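Side-chain contacts in putative mandelate racemase (Salmonella typhimurium, PDB 2O56), which binds magnesium as a member of the enolase superfamily and is probably a hydro-lyase, its substrate not established: residues 303-306 against 307-311; 335-338 against 339-343. All coordinates share one frame; numbering follows the deposited sequence.

Contact 1. Residues 303-306 against 307-311; sequences ITEV and KKICD
Glu305 OE1 accepts a hydrogen bond from a water 2.7 Å away, which in turn accepts one from Lys308 NZ at 3.0 Å. The bridge joins opposite charges that stand 4.6 Å apart, OE1 to NZ, too far for a direct salt bridge. Glu305 folds at chi2 (76°), which carries its carboxylate across the extended Lys308 chain at about a right angle, with OE1 3.9 Å from Lys308 CD. Both ends have stronger partners: Glu305 OE2 pairs with Arg278, and Lys308 NZ with Glu75. Lys308 also runs alongside Thr304, pointing the same way, its CG 3.2 Å from Thr304 O. The neighbouring Lys307 bends at chi2 and chi4 so that NZ reaches both syn lone pairs of Asp311, one turn further on, OD1 and OD2 each at 3.0 Å, while Glu75 of the second subunit forms a further salt bridge with it. On the apolar flank Val306, packed on by Ile297, has CG1 4.2 Å from Cys310 SG. Ile309 N bonds to Glu305 O at 2.9 Å. These are i to i+3 and i+4 pairs on buried helix 302-314, which links strands 292-293 and 319-320 in a beta-alpha-beta unit of the enolase-type barrel domain.

Contact 2. Residues 335-338 against 339-343; sequences LHME and TAIPN
With chi1 at -63°, Thr339 holds OG1 beside its own backbone N, and from there the hydroxyl turns back along the helix to Leu335 O. Ile341 takes the less common chi1 of 60°, which sets CG1 between its N and carbonyl carbon and lays that branch against the preceding turn. The Thr339 OG1 to Leu335 O bond is short, 2.5 Å, a length to be taken with caution, with the hydroxyl as donor and tilted from the carbonyl plane. Thr339 N makes a weak bond to the same oxygen, so Leu335 O is held by both the backbone and the side chain of one residue, four positions on. Ala340 N bonds to His336 O at 3.3 Å, and Ile341 N to Met337 O at 3.1 Å. Around the Met337 oxygen Ile341 wraps both branches, CG1 at 3.3 Å and CG2 at 3.5 Å from Met337 O.

The arrangement is the C-terminal end of helix 328-340 in the barrel domain: Ile341 is the first residue to leave helical backbone angles, and Pro342 follows it. Bonds reaching back three residues, from Thr339 N to His336 O and from Ala340 N to Met337 O, accompany the i+4 pattern in this last turn, both of them weak.

Met337, bent at chi2 and chi3, passes Ile341 at an oblique angle and brings SD to 4.1 Å from CG2. It also packs on Ile303, Val306 and Lys307 of helix 302-314, while Ile341 meets Cys310 there. His336 directs its ring elsewhere, ND1 accepting from Tyr119 N and NE2 donating to Ile381 O. Glu338, extended beyond CG, is hydrogen-bonded through OE1 to His347, and Thr339 packs on Ile130 of strand 130-135.

How the contacts relate
Contact 1 precedes contact 2 along the chain, and their centres lie 11 Å apart on the same side of the chain's centre. They occupy successive helices, 302-314 and 328-340, with strand 319-320 between them in sequence, all within the barrel domain. Met337 CE packs 3.6 Å from Lys307 N, and just beyond the second helix Ile341 CG2 lies 4.0 Å from Cys310 CB. Further on, Asn343 ND2 probably hydrogen-bonds to Cys310 O, at 3.1 Å, tying the chain after helix 328-340 to contact 1. Helix 302-314 meets the second subunit through Lys307, Lys308 and Asp311; contact 2 reaches it through Pro342, just after helix 328-340.

Contact 1. Residues 303-306 against 307-311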
loop_
_atom_site.group_PDB
_atom_site.type_symbol
_atom_site.label_atom_id
_atom_site.label_comp_id
_atom_site.label_asym_id
_atom_site.label_seq_id
_atom_site.Cartn_x
_atom_site.Cartn_y
_atom_site.Cartn_z
ATOM N N ILE A 303 -0.783 -33.623 11.917
ATOM C CA ILE A 303 -1.255 -33.956 10.573
ATOM C C ILE A 303 -2.436 -33.083 10.136
ATOM O O ILE A 303 -2.527 -32.656 8.972
ATOM C CB ILE A 303 -1.636 -35.443 10.501
ATOM C CG1 ILE A 303 -0.377 -36.309 10.644
ATOM C CG2 ILE A 303 -2.335 -35.745 9.239
ATOM C CD1 ILE A 303 -0.668 -37.715 11.139
ATOM N N THR A 304 -3.353 -32.829 11.063
ATOM C CA THR A 304 -4.544 -32.044 10.735
ATOM C C THR A 304 -4.168 -30.662 10.192
ATOM O O THR A 304 -4.679 -30.231 9.150
ATOM C CB THR A 304 -5.475 -31.919 11.936
ATOM O OG1 THR A 304 -5.759 -33.232 12.433
ATOM C CG2 THR A 304 -6.792 -31.246 11.541
ATOM N N GLU A 305 -3.251 -29.997 10.888
ATOM C CA GLU A 305 -2.879 -28.629 10.563
ATOM C C GLU A 305 -1.842 -28.570 9.443
ATOM O O GLU A 305 -1.921 -27.699 8.564
ATOM C CB GLU A 305 -2.365 -27.889 11.811
ATOM C CG GLU A 305 -2.152 -26.407 11.568
ATOM C CD GLU A 305 -3.436 -25.595 11.522
ATOM O OE1 GLU A 305 -4.547 -26.155 11.696
ATOM O OE2 GLU A 305 -3.335 -24.376 11.284
ATOM N N VAL A 306 -0.870 -29.472 9.449
ATOM C CA VAL A 306 0.140 -29.411 8.380
ATOM C C VAL A 306 -0.443 -29.685 6.978
ATOM O O VAL A 306 -0.056 -29.037 6.004
ATOM C CB VAL A 306 1.437 -30.208 8.725
ATOM C CG1 VAL A 306 2.371 -30.306 7.523
ATOM C CG2 VAL A 306 2.177 -29.511 9.892
ATOM N N LYS A 307 -1.398 -30.611 6.866
ATOM C CA LYS A 307 -2.130 -30.769 5.612
ATOM C C LYS A 307 -2.745 -29.437 5.166
ATOM O O LYS A 307 -2.670 -29.080 4.009
ATOM C CB LYS A 307 -3.213 -31.853 5.729
ATOM C CG LYS A 307 -3.957 -32.164 4.435
ATOM C CD LYS A 307 -3.022 -32.744 3.367
ATOM C CE LYS A 307 -3.795 -33.173 2.105
ATOM N NZ LYS A 307 -4.776 -32.136 1.617
ATOM N N LYS A 308 -3.359 -28.717 6.097
ATOM C CA LYS A 308 -3.968 -27.416 5.791
ATOM C C LYS A 308 -2.937 -26.360 5.368
ATOM O O LYS A 308 -3.158 -25.609 4.410
ATOM C CB LYS A 308 -4.796 -26.948 6.983
ATOM C CG LYS A 308 -5.911 -27.932 7.341
ATOM C CD LYS A 308 -6.643 -27.450 8.611
ATOM C CE LYS A 308 -7.851 -28.329 8.896
ATOM N NZ LYS A 308 -8.515 -27.877 10.188
ATOM N N ILE A 309 -1.801 -26.335 6.061
ATOM C CA ILE A 309 -0.652 -25.528 5.642
ATOM C C ILE A 309 -0.238 -25.797 4.199
ATOM O O ILE A 309 -0.110 -24.864 3.411
ATOM C CB ILE A 309 0.546 -25.678 6.628
ATOM C CG1 ILE A 309 0.177 -25.094 7.995
ATOM C CG2 ILE A 309 1.833 -25.002 6.074
ATOM C CD1 ILE A 309 1.196 -25.405 9.099
ATOM N N CYS A 310 -0.053 -27.068 3.836
ATOM C CA CYS A 310 0.396 -27.424 2.486
ATOM C C CYS A 310 -0.604 -27.008 1.428
ATOM O O CYS A 310 -0.206 -26.559 0.350
ATOM C CB CYS A 310 0.688 -28.925 2.359
ATOM S SG CYS A 310 1.963 -29.492 3.463
ATOM N N ASP A 311 -1.891 -27.157 1.740
ATOM C CA ASP A 311 -2.990 -26.809 0.823
ATOM C C ASP A 311 -3.119 -25.311 0.579
ATOM O O ASP A 311 -3.348 -24.865 -0.553
ATOM C CB ASP A 311 -4.330 -27.296 1.395
ATOM C CG ASP A 311 -4.387 -28.802 1.544
ATOM O OD1 ASP A 311 -3.568 -29.499 0.891
ATOM O OD2 ASP A 311 -5.243 -29.279 2.325
HETATM O O HOH W 1 -6.282 -28.121 12.144
#

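Contact 2. Residues 335-338 against 339-343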
loop_
_atom_site.group_PDB
_atom_site.type_symbol
_atom_site.label_atom_id
_atom_site.label_comp_id
_atom_site.label_asym_id
_atom_site.label_seq_id
_atom_site.Cartn_x
_atom_site.Cartn_y
_atom_site.Cartn_z
ATOM N N LEU A 335 6.673 -39.111 5.485
ATOM C CA LEU A 335 6.501 -39.877 4.249
ATOM C C LEU A 335 5.063 -39.956 3.742
ATOM O O LEU A 335 4.836 -39.872 2.537
ATOM C CB LEU A 335 7.100 -41.282 4.379
ATOM C CG LEU A 335 8.599 -41.299 4.662
ATOM C CD1 LEU A 335 9.068 -42.726 4.866
ATOM C CD2 LEU A 335 9.398 -40.597 3.554
ATOM N N HIS A 336 4.110 -40.131 4.661
ATOM C CA HIS A 336 2.694 -40.100 4.340
ATOM C C HIS A 336 2.208 -38.760 3.790
ATOM O O HIS A 336 1.470 -38.707 2.798
ATOM C CB HIS A 336 1.872 -40.479 5.579
ATOM C CG HIS A 336 1.954 -41.935 5.945
ATOM N ND1 HIS A 336 1.303 -42.920 5.232
ATOM C CD2 HIS A 336 2.618 -42.571 6.941
ATOM C CE1 HIS A 336 1.568 -44.098 5.767
ATOM N NE2 HIS A 336 2.359 -43.914 6.811
ATOM N N MET A 337 2.599 -37.673 4.438
ATOM C CA MET A 337 2.187 -36.343 3.987
ATOM C C MET A 337 2.792 -36.101 2.615
ATOM O O MET A 337 2.110 -35.679 1.694
ATOM C CB MET A 337 2.678 -35.274 4.970
ATOM C CG MET A 337 2.129 -33.829 4.722
ATOM S SD MET A 337 0.373 -33.643 5.071
ATOM C CE MET A 337 0.351 -33.774 6.856
ATOM N N GLU A 338 4.079 -36.380 2.489
ATOM C CA GLU A 338 4.799 -36.077 1.260
ATOM C C GLU A 338 4.330 -36.947 0.080
ATOM O O GLU A 338 4.558 -36.604 -1.075
ATOM C CB GLU A 338 6.301 -36.226 1.498
ATOM C CG GLU A 338 6.836 -35.183 2.479
ATOM C CD GLU A 338 8.263 -35.439 2.929
ATOM O OE1 GLU A 338 8.642 -36.617 3.082
ATOM O OE2 GLU A 338 9.000 -34.452 3.160
ATOM N N THR A 339 3.665 -38.061 0.389
ATOM C CA THR A 339 3.124 -38.955 -0.630
ATOM C C THR A 339 1.847 -38.409 -1.210
ATOM O O THR A 339 1.619 -38.510 -2.418
ATOM C CB THR A 339 2.869 -40.385 -0.057
ATOM O OG1 THR A 339 4.109 -40.948 0.351
ATOM C CG2 THR A 339 2.247 -41.310 -1.082
ATOM N N ALA A 340 1.011 -37.835 -0.336
ATOM C CA ALA A 340 -0.321 -37.383 -0.712
ATOM C C ALA A 340 -0.367 -35.991 -1.365
ATOM O O ALA A 340 -1.150 -35.754 -2.298
ATOM C CB ALA A 340 -1.222 -37.386 0.517
ATOM N N ILE A 341 0.417 -35.055 -0.847
ATOM C CA ILE A 341 0.294 -33.659 -1.300
ATOM C C ILE A 341 0.810 -33.475 -2.738
ATOM O O ILE A 341 1.808 -34.100 -3.133
ATOM C CB ILE A 341 0.997 -32.661 -0.332
ATOM C CG1 ILE A 341 2.488 -32.984 -0.220
ATOM C CG2 ILE A 341 0.353 -32.690 1.061
ATOM C CD1 ILE A 341 3.309 -31.866 0.423
ATOM N N PRO A 342 0.123 -32.621 -3.535
ATOM C CA PRO A 342 0.605 -32.293 -4.885
ATOM C C PRO A 342 1.906 -31.509 -4.914
ATOM O O PRO A 342 2.677 -31.660 -5.861
ATOM C CB PRO A 342 -0.546 -31.485 -5.516
ATOM C CG PRO A 342 -1.437 -31.106 -4.409
ATOM C CD PRO A 342 -1.163 -31.971 -3.210
ATOM N N ASN A 343 2.155 -30.689 -3.889
ATOM C CA ASN A 343 3.230 -29.716 -3.952
ATOM C C ASN A 343 4.490 -30.080 -3.155
ATOM O O ASN A 343 5.078 -29.251 -2.472
ATOM C CB ASN A 343 2.737 -28.303 -3.640
ATOM C CG ASN A 343 1.990 -28.210 -2.332
ATOM O OD1 ASN A 343 1.261 -29.128 -1.933
ATOM N ND2 ASN A 343 2.139 -27.075 -1.662
#